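Local coordinates for protein hydrolase, haloacid dehalogenase-like family (Pseudomonas syringae pv. tomato, PDB 3S6J) that probably acts as a metal-dependent sugar phosphatase of the haloacid dehalogenase superfamily, this chain being its hydrolase domain with calcium bound at the acidic site, at residues A113-I118 / P150-A155; Q6-F11 / I160-D165; D33-P38 / E73-K78. All coordinates share one frame; numbering follows the deposited sequence.

Contact 1. Residues A113-I118 / P150-A155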
ATOM      1  N   ALA E 113      10.173  13.582  13.488  1.00 38.30           N
ATOM      2  CA  ALA E 113       9.643  12.741  14.564  1.00 35.31           C
ATOM      3  C   ALA E 113       9.184  11.402  14.002  1.00 35.50           C
ATOM      4  O   ALA E 113       8.191  11.338  13.264  1.00 31.13           O
ATOM      5  CB  ALA E 113       8.499  13.443  15.287  1.00 34.27           C
ATOM      6  N   THR E 114       9.912  10.340  14.363  1.00 36.65           N
ATOM      7  CA  THR E 114       9.709   9.008  13.793  1.00 34.35           C
ATOM      8  C   THR E 114       9.544   7.931  14.877  1.00 36.63           C
ATOM      9  O   THR E 114      10.182   7.999  15.931  1.00 35.90           O
ATOM     10  CB  THR E 114      10.888   8.625  12.836  1.00 36.02           C
ATOM     11  OG1 THR E 114      10.710   7.287  12.357  1.00 37.48           O
ATOM     12  CG2 THR E 114      12.238   8.715  13.555  1.00 35.19           C
ATOM     13  N   SER E 115       8.681   6.946  14.621  1.00 38.07           N
ATOM     14  CA  SER E 115       8.532   5.781  15.518  1.00 37.24           C
ATOM     15  C   SER E 115       9.681   4.807  15.335  1.00 36.57           C
ATOM     16  O   SER E 115       9.849   3.886  16.125  1.00 38.78           O
ATOM     17  CB  SER E 115       7.212   5.039  15.281  1.00 35.99           C
ATOM     18  OG  SER E 115       6.091   5.836  15.610  1.00 35.59           O
ATOM     19  N   GLY E 116      10.457   5.000  14.274  1.00 35.90           N
ATOM     20  CA  GLY E 116      11.685   4.251  14.082  1.00 38.16           C
ATOM     21  C   GLY E 116      12.719   4.559  15.162  1.00 39.15           C
ATOM     22  O   GLY E 116      12.697   5.629  15.789  1.00 38.41           O
ATOM     23  N   GLY E 117      13.618   3.611  15.395  1.00 39.52           N
ATOM     24  CA  GLY E 117      14.753   3.840  16.269  1.00 41.64           C
ATOM     25  C   GLY E 117      15.911   4.411  15.470  1.00 45.52           C
ATOM     26  O   GLY E 117      15.813   4.577  14.251  1.00 43.94           O
ATOM     27  N   ILE E 118      17.008   4.709  16.157  1.00 47.10           N
ATOM     28  CA  ILE E 118      18.182   5.324  15.533  1.00 47.33           C
ATOM     29  C   ILE E 118      18.628   4.658  14.220  1.00 48.10           C
ATOM     30  O   ILE E 118      19.058   5.339  13.292  1.00 46.23           O
ATOM     31  CB  ILE E 118      19.357   5.388  16.543  1.00 49.30           C
ATOM     32  CG1 ILE E 118      19.112   6.500  17.561  1.00 50.04           C
ATOM     33  CG2 ILE E 118      20.679   5.624  15.840  1.00 48.64           C
ATOM     34  CD1 ILE E 118      19.474   7.885  17.047  1.00 51.40           C
ATOM     35  N   PRO E 150       1.166  10.621  21.659  1.00 35.40           N
ATOM     36  CA  PRO E 150       1.616  11.980  21.340  1.00 36.86           C
ATOM     37  C   PRO E 150       3.063  12.240  21.766  1.00 40.45           C
ATOM     38  O   PRO E 150       3.598  13.318  21.479  1.00 41.96           O
ATOM     39  CB  PRO E 150       0.686  12.865  22.181  1.00 36.20           C
ATOM     40  CG  PRO E 150      -0.434  11.989  22.607  1.00 33.82           C
ATOM     41  CD  PRO E 150       0.115  10.615  22.689  1.00 35.54           C
ATOM     42  N   ASP E 151       3.673  11.278  22.446  1.00 38.45           N
ATOM     43  CA  ASP E 151       5.016  11.455  22.986  1.00 39.60           C
ATOM     44  C   ASP E 151       5.993  12.090  22.023  1.00 40.67           C
ATOM     45  O   ASP E 151       6.597  13.118  22.341  1.00 43.08           O
ATOM     46  CB  ASP E 151       5.587  10.125  23.466  1.00 41.58           C
ATOM     47  CG  ASP E 151       5.519   9.981  24.967  1.00 47.51           C
ATOM     48  OD1 ASP E 151       4.739  10.741  25.589  1.00 49.06           O
ATOM     49  OD2 ASP E 151       6.249   9.121  25.519  1.00 48.26           O
ATOM     50  N   LEU E 152       6.169  11.459  20.864  1.00 39.41           N
ATOM     51  CA  LEU E 152       7.140  11.917  19.881  1.00 39.58           C
ATOM     52  C   LEU E 152       6.937  13.387  19.471  1.00 40.68           C
ATOM     53  O   LEU E 152       7.909  14.129  19.312  1.00 41.78           O
ATOM     54  CB  LEU E 152       7.124  11.033  18.625  1.00 40.58           C
ATOM     55  CG  LEU E 152       8.075   9.842  18.414  1.00 39.14           C
ATOM     56  CD1 LEU E 152       9.330   9.915  19.262  1.00 37.64           C
ATOM     57  CD2 LEU E 152       7.373   8.536  18.634  1.00 38.02           C
ATOM     58  N   PHE E 153       5.690  13.798  19.267  1.00 38.93           N
ATOM     59  CA  PHE E 153       5.423  15.129  18.743  1.00 36.07           C
ATOM     60  C   PHE E 153       5.670  16.176  19.810  1.00 39.72           C
ATOM     61  O   PHE E 153       6.143  17.274  19.522  1.00 39.84           O
ATOM     62  CB  PHE E 153       3.995  15.231  18.200  1.00 34.98           C
ATOM     63  CG  PHE E 153       3.748  14.380  16.971  1.00 35.06           C
ATOM     64  CD1 PHE E 153       4.805  13.965  16.177  1.00 34.57           C
ATOM     65  CD2 PHE E 153       2.463  14.015  16.602  1.00 32.00           C
ATOM     66  CE1 PHE E 153       4.586  13.188  15.047  1.00 32.96           C
ATOM     67  CE2 PHE E 153       2.239  13.242  15.466  1.00 29.57           C
ATOM     68  CZ  PHE E 153       3.301  12.829  14.696  1.00 29.13           C
ATOM     69  N   LEU E 154       5.326  15.820  21.046  1.00 40.15           N
ATOM     70  CA  LEU E 154       5.554  16.669  22.207  1.00 40.80           C
ATOM     71  C   LEU E 154       7.048  16.895  22.414  1.00 43.01           C
ATOM     72  O   LEU E 154       7.479  18.019  22.657  1.00 43.84           O
ATOM     73  CB  LEU E 154       4.929  16.033  23.460  1.00 42.74           C
ATOM     74  CG  LEU E 154       3.403  15.850  23.384  1.00 41.45           C
ATOM     75  CD1 LEU E 154       2.853  15.133  24.586  1.00 40.16           C
ATOM     76  CD2 LEU E 154       2.705  17.197  23.190  1.00 43.21           C
ATOM     77  N   ALA E 155       7.831  15.823  22.319  1.00 41.90           N
ATOM     78  CA  ALA E 155       9.281  15.924  22.443  1.00 44.22           C
ATOM     79  C   ALA E 155       9.855  16.772  21.314  1.00 42.04           C
ATOM     80  O   ALA E 155      10.811  17.509  21.510  1.00 41.93           O
ATOM     81  CB  ALA E 155       9.932  14.535  22.466  1.00 41.82           C
TER

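Contact 2. Residues Q6-F11 / I160-D165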
ATOM      1  N   GLN E   6       4.521  32.510  13.690  1.00 53.55           N
ATOM      2  CA  GLN E   6       4.957  31.654  12.591  1.00 51.41           C
ATOM      3  C   GLN E   6       4.825  30.155  12.921  1.00 49.13           C
ATOM      4  O   GLN E   6       5.087  29.715  14.043  1.00 48.47           O
ATOM      5  CB  GLN E   6       6.379  32.014  12.138  1.00 51.20           C
ATOM      6  CG  GLN E   6       6.457  32.859  10.845  1.00 53.69           C
ATOM      7  CD  GLN E   6       6.124  34.345  11.037  1.00 59.17           C
ATOM      8  OE1 GLN E   6       6.303  34.903  12.123  1.00 60.83           O
ATOM      9  NE2 GLN E   6       5.650  34.993   9.968  1.00 54.40           N
ATOM     10  N   THR E   7       4.389  29.384  11.932  1.00 46.26           N
ATOM     11  CA  THR E   7       4.203  27.953  12.099  1.00 44.39           C
ATOM     12  C   THR E   7       5.531  27.218  12.287  1.00 43.50           C
ATOM     13  O   THR E   7       6.532  27.545  11.633  1.00 45.01           O
ATOM     14  CB  THR E   7       3.452  27.357  10.896  1.00 43.01           C
ATOM     15  OG1 THR E   7       2.094  27.821  10.921  1.00 43.57           O
ATOM     16  CG2 THR E   7       3.469  25.825  10.959  1.00 41.35           C
ATOM     17  N   SER E   8       5.532  26.256  13.204  1.00 40.99           N
ATOM     18  CA  SER E   8       6.651  25.329  13.384  1.00 42.97           C
ATOM     19  C   SER E   8       6.237  23.937  12.890  1.00 40.40           C
ATOM     20  O   SER E   8       5.058  23.576  12.967  1.00 40.21           O
ATOM     21  CB  SER E   8       7.084  25.284  14.852  1.00 43.33           C
ATOM     22  OG  SER E   8       7.578  26.546  15.265  1.00 41.00           O
ATOM     23  N   PHE E   9       7.197  23.164  12.389  1.00 38.04           N
ATOM     24  CA  PHE E   9       6.876  21.974  11.614  1.00 35.84           C
ATOM     25  C   PHE E   9       7.418  20.681  12.204  1.00 38.59           C
ATOM     26  O   PHE E   9       8.620  20.548  12.463  1.00 39.57           O
ATOM     27  CB  PHE E   9       7.388  22.126  10.179  1.00 36.77           C
ATOM     28  CG  PHE E   9       6.648  23.159   9.377  1.00 39.96           C
ATOM     29  CD1 PHE E   9       6.867  24.518   9.591  1.00 40.16           C
ATOM     30  CD2 PHE E   9       5.737  22.780   8.405  1.00 38.82           C
ATOM     31  CE1 PHE E   9       6.182  25.481   8.842  1.00 42.10           C
ATOM     32  CE2 PHE E   9       5.050  23.732   7.658  1.00 39.15           C
ATOM     33  CZ  PHE E   9       5.270  25.086   7.880  1.00 40.91           C
ATOM     34  N   ILE E  10       6.528  19.713  12.399  1.00 36.70           N
ATOM     35  CA  ILE E  10       6.944  18.380  12.829  1.00 36.82           C
ATOM     36  C   ILE E  10       6.700  17.369  11.710  1.00 36.00           C
ATOM     37  O   ILE E  10       5.556  17.073  11.366  1.00 34.90           O
ATOM     38  CB  ILE E  10       6.219  17.932  14.102  1.00 31.91           C
ATOM     39  CG1 ILE E  10       6.382  18.986  15.201  1.00 32.84           C
ATOM     40  CG2 ILE E  10       6.782  16.615  14.549  1.00 35.31           C
ATOM     41  CD1 ILE E  10       5.523  18.752  16.439  1.00 32.54           C
ATOM     42  N   PHE E  11       7.786  16.860  11.137  1.00 34.58           N
ATOM     43  CA  PHE E  11       7.697  15.971   9.992  1.00 33.43           C
ATOM     44  C   PHE E  11       7.868  14.516  10.419  1.00 34.64           C
ATOM     45  O   PHE E  11       8.783  14.183  11.178  1.00 36.11           O
ATOM     46  CB  PHE E  11       8.799  16.289   8.986  1.00 34.18           C
ATOM     47  CG  PHE E  11       8.584  17.550   8.194  1.00 33.64           C
ATOM     48  CD1 PHE E  11       7.843  17.532   7.026  1.00 32.96           C
ATOM     49  CD2 PHE E  11       9.167  18.738   8.590  1.00 34.82           C
ATOM     50  CE1 PHE E  11       7.679  18.687   6.280  1.00 34.97           C
ATOM     51  CE2 PHE E  11       9.000  19.897   7.851  1.00 35.16           C
ATOM     52  CZ  PHE E  11       8.250  19.876   6.702  1.00 34.27           C
ATOM     53  N   ILE E 160      12.277  22.100  19.479  1.00 45.53           N
ATOM     54  CA  ILE E 160      12.395  23.267  18.619  1.00 46.83           C
ATOM     55  C   ILE E 160      11.875  24.546  19.275  1.00 46.71           C
ATOM     56  O   ILE E 160      11.909  25.616  18.668  1.00 47.22           O
ATOM     57  CB  ILE E 160      11.763  23.048  17.210  1.00 47.23           C
ATOM     58  CG1 ILE E 160      10.300  22.612  17.313  1.00 44.17           C
ATOM     59  CG2 ILE E 160      12.577  22.029  16.419  1.00 45.59           C
ATOM     60  CD1 ILE E 160       9.656  22.330  15.958  1.00 43.17           C
ATOM     61  N   GLY E 161      11.414  24.422  20.515  1.00 45.18           N
ATOM     62  CA  GLY E 161      11.006  25.561  21.311  1.00 45.59           C
ATOM     63  C   GLY E 161       9.635  26.097  20.959  1.00 49.57           C
ATOM     64  O   GLY E 161       9.292  27.231  21.289  1.00 50.32           O
ATOM     65  N   ALA E 162       8.836  25.277  20.292  1.00 50.21           N
ATOM     66  CA  ALA E 162       7.499  25.696  19.895  1.00 50.24           C
ATOM     67  C   ALA E 162       6.429  25.018  20.743  1.00 49.22           C
ATOM     68  O   ALA E 162       6.523  23.828  21.040  1.00 48.38           O
ATOM     69  CB  ALA E 162       7.273  25.400  18.430  1.00 47.79           C
ATOM     70  N   PRO E 163       5.397  25.775  21.124  1.00 50.98           N
ATOM     71  CA  PRO E 163       4.263  25.160  21.812  1.00 51.18           C
ATOM     72  C   PRO E 163       3.598  24.204  20.829  1.00 50.29           C
ATOM     73  O   PRO E 163       3.586  24.505  19.630  1.00 49.94           O
ATOM     74  CB  PRO E 163       3.337  26.346  22.113  1.00 50.99           C
ATOM     75  CG  PRO E 163       4.144  27.586  21.811  1.00 53.44           C
ATOM     76  CD  PRO E 163       5.136  27.178  20.770  1.00 51.51           C
ATOM     77  N   ILE E 164       3.074  23.077  21.310  1.00 47.68           N
ATOM     78  CA  ILE E 164       2.544  22.055  20.411  1.00 49.00           C
ATOM     79  C   ILE E 164       1.366  22.583  19.605  1.00 50.17           C
ATOM     80  O   ILE E 164       1.054  22.051  18.537  1.00 47.72           O
ATOM     81  CB  ILE E 164       2.133  20.769  21.147  1.00 46.39           C
ATOM     82  CG1 ILE E 164       1.824  19.652  20.143  1.00 43.94           C
ATOM     83  CG2 ILE E 164       0.927  21.037  22.046  1.00 47.38           C
ATOM     84  CD1 ILE E 164       3.030  19.115  19.382  1.00 40.09           C
ATOM     85  N   ASP E 165       0.739  23.648  20.097  1.00 48.58           N
ATOM     86  CA  ASP E 165      -0.417  24.224  19.417  1.00 49.97           C
ATOM     87  C   ASP E 165      -0.030  25.243  18.351  1.00 49.48           C
ATOM     88  O   ASP E 165      -0.880  25.715  17.601  1.00 49.91           O
ATOM     89  CB  ASP E 165      -1.399  24.832  20.429  1.00 54.78           C
ATOM     90  CG  ASP E 165      -0.689  25.472  21.614  1.00 58.61           C
ATOM     91  OD1 ASP E 165      -0.709  26.725  21.712  1.00 59.98           O
ATOM     92  OD2 ASP E 165      -0.087  24.723  22.431  1.00 56.70           O
TER

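Contact 3. Residues D33-P38 / E73-K78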
ATOM      1  N   ASP E  33       7.368 -13.760   8.501  1.00 31.20           N
ATOM      2  CA  ASP E  33       7.387 -15.065   7.840  1.00 32.84           C
ATOM      3  C   ASP E  33       8.421 -15.973   8.502  1.00 32.08           C
ATOM      4  O   ASP E  33       8.160 -17.153   8.721  1.00 34.24           O
ATOM      5  CB  ASP E  33       7.695 -14.943   6.346  1.00 30.55           C
ATOM      6  CG  ASP E  33       6.511 -14.418   5.533  1.00 36.29           C
ATOM      7  OD1 ASP E  33       5.387 -14.300   6.078  1.00 37.28           O
ATOM      8  OD2 ASP E  33       6.706 -14.127   4.327  1.00 38.09           O
ATOM      9  N   ALA E  34       9.591 -15.419   8.821  1.00 33.08           N
ATOM     10  CA  ALA E  34      10.678 -16.176   9.481  1.00 34.19           C
ATOM     11  C   ALA E  34      10.237 -16.761  10.811  1.00 33.58           C
ATOM     12  O   ALA E  34      10.832 -17.715  11.320  1.00 35.08           O
ATOM     13  CB  ALA E  34      11.873 -15.287   9.716  1.00 30.80           C
ATOM     14  N   GLU E  35       9.215 -16.145  11.386  1.00 33.04           N
ATOM     15  CA  GLU E  35       8.772 -16.463  12.724  1.00 32.33           C
ATOM     16  C   GLU E  35       7.383 -17.088  12.694  1.00 33.48           C
ATOM     17  O   GLU E  35       6.678 -17.084  13.706  1.00 33.99           O
ATOM     18  CB  GLU E  35       8.794 -15.207  13.587  1.00 32.79           C
ATOM     19  CG  GLU E  35      10.200 -14.724  13.931  1.00 34.16           C
ATOM     20  CD  GLU E  35      10.903 -15.653  14.918  1.00 37.68           C
ATOM     21  OE1 GLU E  35      10.216 -16.236  15.788  1.00 33.37           O
ATOM     22  OE2 GLU E  35      12.143 -15.800  14.820  1.00 41.64           O
ATOM     23  N   ASN E  36       7.006 -17.646  11.540  1.00 32.80           N
ATOM     24  CA  ASN E  36       5.718 -18.335  11.387  1.00 32.43           C
ATOM     25  C   ASN E  36       4.547 -17.497  11.875  1.00 34.54           C
ATOM     26  O   ASN E  36       3.656 -18.004  12.577  1.00 34.31           O
ATOM     27  CB  ASN E  36       5.691 -19.670  12.135  1.00 32.82           C
ATOM     28  CG  ASN E  36       6.945 -20.479  11.946  1.00 32.79           C
ATOM     29  OD1 ASN E  36       7.667 -20.777  12.910  1.00 33.21           O
ATOM     30  ND2 ASN E  36       7.214 -20.853  10.716  1.00 31.76           N
ATOM     31  N   ILE E  37       4.576 -16.210  11.553  1.00 32.65           N
ATOM     32  CA  ILE E  37       3.436 -15.327  11.775  1.00 34.15           C
ATOM     33  C   ILE E  37       3.058 -14.746  10.414  1.00 36.24           C
ATOM     34  O   ILE E  37       3.455 -13.640  10.060  1.00 32.77           O
ATOM     35  CB  ILE E  37       3.750 -14.195  12.779  1.00 33.90           C
ATOM     36  CG1 ILE E  37       4.364 -14.773  14.050  1.00 34.48           C
ATOM     37  CG2 ILE E  37       2.470 -13.378  13.115  1.00 34.37           C
ATOM     38  CD1 ILE E  37       4.480 -13.778  15.194  1.00 34.65           C
ATOM     39  N   PRO E  38       2.317 -15.534   9.628  1.00 39.02           N
ATOM     40  CA  PRO E  38       2.013 -15.210   8.241  1.00 38.58           C
ATOM     41  C   PRO E  38       0.878 -14.205   8.216  1.00 38.59           C
ATOM     42  O   PRO E  38      -0.227 -14.497   8.688  1.00 41.25           O
ATOM     43  CB  PRO E  38       1.572 -16.560   7.666  1.00 42.32           C
ATOM     44  CG  PRO E  38       0.946 -17.259   8.819  1.00 42.92           C
ATOM     45  CD  PRO E  38       1.664 -16.784  10.067  1.00 41.38           C
ATOM     46  N   GLU E  73      11.366  -9.180  20.371  1.00 42.90           N
ATOM     47  CA  GLU E  73      12.756  -8.767  20.287  1.00 43.29           C
ATOM     48  C   GLU E  73      13.425  -9.355  19.051  1.00 42.94           C
ATOM     49  O   GLU E  73      14.094  -8.640  18.296  1.00 43.42           O
ATOM     50  CB  GLU E  73      13.488  -9.223  21.557  1.00 45.45           C
ATOM     51  CG  GLU E  73      14.216  -8.120  22.312  1.00 48.06           C
ATOM     52  CD  GLU E  73      15.720  -8.119  22.061  1.00 59.54           C
ATOM     53  OE1 GLU E  73      16.485  -7.832  23.022  1.00 59.60           O
ATOM     54  OE2 GLU E  73      16.136  -8.412  20.907  1.00 59.44           O
ATOM     55  N   ARG E  74      13.261 -10.659  18.844  1.00 41.23           N
ATOM     56  CA  ARG E  74      13.827 -11.307  17.659  1.00 42.06           C
ATOM     57  C   ARG E  74      13.211 -10.760  16.365  1.00 40.62           C
ATOM     58  O   ARG E  74      13.924 -10.537  15.385  1.00 39.93           O
ATOM     59  CB  ARG E  74      13.702 -12.842  17.716  1.00 39.87           C
ATOM     60  CG  ARG E  74      14.637 -13.503  18.729  1.00 45.84           C
ATOM     61  CD  ARG E  74      14.813 -15.004  18.490  1.00 41.92           C
ATOM     62  NE  ARG E  74      13.596 -15.617  17.969  1.00 43.11           N
ATOM     63  CZ  ARG E  74      12.607 -16.090  18.721  1.00 39.81           C
ATOM     64  NH1 ARG E  74      12.681 -16.042  20.043  1.00 43.72           N
ATOM     65  NH2 ARG E  74      11.542 -16.618  18.142  1.00 37.73           N
ATOM     66  N   LEU E  75      11.895 -10.554  16.354  1.00 38.59           N
ATOM     67  CA  LEU E  75      11.232 -10.001  15.167  1.00 38.54           C
ATOM     68  C   LEU E  75      11.827  -8.639  14.842  1.00 38.88           C
ATOM     69  O   LEU E  75      12.149  -8.340  13.686  1.00 36.67           O
ATOM     70  CB  LEU E  75       9.729  -9.861  15.390  1.00 35.25           C
ATOM     71  CG  LEU E  75       8.920 -11.131  15.180  1.00 34.93           C
ATOM     72  CD1 LEU E  75       7.571 -10.982  15.873  1.00 36.07           C
ATOM     73  CD2 LEU E  75       8.760 -11.439  13.686  1.00 33.94           C
ATOM     74  N   SER E  76      11.972  -7.822  15.880  1.00 38.79           N
ATOM     75  CA  SER E  76      12.623  -6.526  15.762  1.00 39.49           C
ATOM     76  C   SER E  76      14.014  -6.653  15.123  1.00 41.88           C
ATOM     77  O   SER E  76      14.300  -5.994  14.126  1.00 41.18           O
ATOM     78  CB  SER E  76      12.719  -5.867  17.137  1.00 41.11           C
ATOM     79  OG  SER E  76      13.196  -4.541  17.024  1.00 47.04           O
ATOM     80  N   GLU E  77      14.871  -7.508  15.680  1.00 41.26           N
ATOM     81  CA  GLU E  77      16.185  -7.735  15.082  1.00 42.38           C
ATOM     82  C   GLU E  77      16.109  -8.161  13.617  1.00 39.57           C
ATOM     83  O   GLU E  77      16.848  -7.651  12.781  1.00 39.18           O
ATOM     84  CB  GLU E  77      16.997  -8.766  15.886  1.00 44.02           C
ATOM     85  CG  GLU E  77      17.555  -8.233  17.193  1.00 48.34           C
ATOM     86  CD  GLU E  77      18.557  -9.191  17.859  1.00 57.93           C
ATOM     87  OE1 GLU E  77      19.725  -9.283  17.389  1.00 58.85           O
ATOM     88  OE2 GLU E  77      18.176  -9.844  18.863  1.00 56.62           O
ATOM     89  N   LYS E  78      15.234  -9.115  13.318  1.00 39.85           N
ATOM     90  CA  LYS E  78      15.051  -9.592  11.948  1.00 40.96           C
ATOM     91  C   LYS E  78      14.644  -8.451  11.042  1.00 38.41           C
ATOM     92  O   LYS E  78      15.108  -8.345   9.915  1.00 38.83           O
ATOM     93  CB  LYS E  78      13.985 -10.688  11.882  1.00 39.87           C
ATOM     94  CG  LYS E  78      14.540 -12.079  11.594  1.00 44.62           C
ATOM     95  CD  LYS E  78      14.658 -12.910  12.840  1.00 44.08           C
ATOM     96  CE  LYS E  78      14.918 -14.389  12.506  1.00 49.23           C
ATOM     97  NZ  LYS E  78      16.006 -14.563  11.473  1.00 54.86           N
TER

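Contact 1. Residues A113-I118 / P150-A155
Ala-113, at the end of strand 110-113, sets its methyl group against two side chains of the first turn of helix 151-160. CB lies in the plane of the Phe-153 ring, at its edge, 3.8 Å from CD1. It also stands 4.3 Å from CB of Leu-152, a gap that suits a residue with a single carbon. CG of Phe-153 lies anti to its carbonyl carbon (chi1 -67°), beside the backbone N, and the CD1-CE1 edge of the ring meets the Ala-113 methyl. Leu-152 straddles the carbonyl oxygen of Thr-114, with CG 3.7 Å from that O, and its CD2 approaches OG of Ser-115. No hydrogen bond joins the two segments. OG of Ser-115 bonds with Gly-49 O and Lys-147 N, and Lys-147 NZ also reaches Ala-113 O. OG1 of Thr-114 accepts from N of Gly-116 (3.0 Å, 149° at the hydrogen), forming an ST turn; glycine, lacking a side chain, leaves room beside that hydroxyl. The Thr-114 side chain lies about 7 Å from the bound calcium. Thr-114 and Lys-147, the latter from the loop before helix 151-160, stand where HAD phosphatases carry the Ser/Thr of motif II and the Lys of motif III, and probably play those parts.

Contact 2. Residues Q6-F11 / I160-D165
Ser-8 opens strand 8-11 and meets Ala-162 directly: OG lies 3.4 Å from the alanine CB, and CB of the serine is 3.6 Å from the same methyl. The small size of both residues lets the loop after helix 151-160 come close to the strand, their CA atoms being 6.6 Å apart. CD1 of Ile-160 also packs on CB of Ser-8, at 4.1 Å. The same methyl comes equally near O of Phe-9, whose own ring turns to the other face of the sheet, against Leu-103 of helix 96-105. Ile-160 reaches this spot because its CG1 sits between the backbone N and the carbonyl carbon (chi1 55°), with the rest of the chain extended toward the strand. Ile-10 makes the purely apolar contact. Its CD1 meets CD1 of Ile-164 at 3.9 Å, the two side chains crossing at about a right angle. The beta carbon of Ile-164 points away from the strand, and its CG1, anti to the backbone N (chi1 -170°), carries the methyl back to it. Between Ile-160 and Ala-162 the chain turns at Gly-161, whose positive phi closes the helix in a Schellman motif. Strand 8-11 lies between strands 110-113 and 167-171 of the parallel sheet, with helix 151-160 and its exit loop on one face and helix 96-105 on the other.

Contact 3. Residues D33-P38 / E73-K78
Arg-74 and Glu-35 form the salt bridge that joins helix 69-85 to the turn ending helix 21-34. NH2 of Arg-74 donates to OE1 of Glu-35 at 2.7 Å, but the bond is bent, 138° at the hydrogen. The donor approaches OE1 from its syn side while tilted out of the carboxylate plane. A second, weak bond runs from NE of Arg-74 to OE2 of Glu-35 at 3.5 Å. With the two flat groups turned 51° against each other, this is not a coplanar two-bond bridge; one bond is short and the other weak. OE1 is gripped a second time by NE2 of Gln-71, nearly one turn earlier on the same helix, which helps to fix the rotation of the carboxylate. Lys-78, one turn later, brings CE to 3.9 Å from OE2 of Glu-35, whereas its NZ stays 5.3 Å from that oxygen and acts at most as a neighbouring opposite charge.

Beneath the charged ends the contact is apolar. The first torsion of Glu-35 (chi1 -71°) puts its CG 3.6 Å from CD2 of Leu-75, and a bend at chi2 then turns the carboxylate to the arginine. Leu-75 sends its other methyl, CD1, to CD1 of Ile-37 at 4.2 Å; it also packs on Ala-31 and Leu-32. Ala-34, small enough to admit a long neighbour, has its methyl 4.2 Å from CE of Lys-78. Asn-36, with positive phi, is the C-prime residue of a Schellman motif that ends the helix, and Ile-37 beyond it points toward Leu-75. Glutamate suits its position by offering methylenes to Leu-75 and an acid to the cationic helix face. The chemistry thus implies a partly buried, amphipathic junction: hydrocarbon closes the inside, while at the outer edge lies a carboxylate probably kept ionised by Arg-74, with Lys-78 helping.

In the fold
Contacts 1 and 2 belong to one continuous part of the core domain, their centres 14 Å apart. N of Ala-113 probably bonds to O of Phe-11 at 2.8 Å, tying the two strands, and O of Phe-153 packs 3.5 Å from CD1 of Ile-10. The first turn of helix 151-160 packs in contact 1, its last residue and exit loop in contact 2. Strand 8-11 leads directly to Asp-12 and Asp-14, which with Asp-172 hold calcium; contact 1 is nearer to that metal, the Thr-114 side chain being about 7 Å away and that of Ile-10 in contact 2 about 11 Å. Contact 3 is in a separate helical region, its centre 23 Å from contact 1 and 37 Å from contact 2.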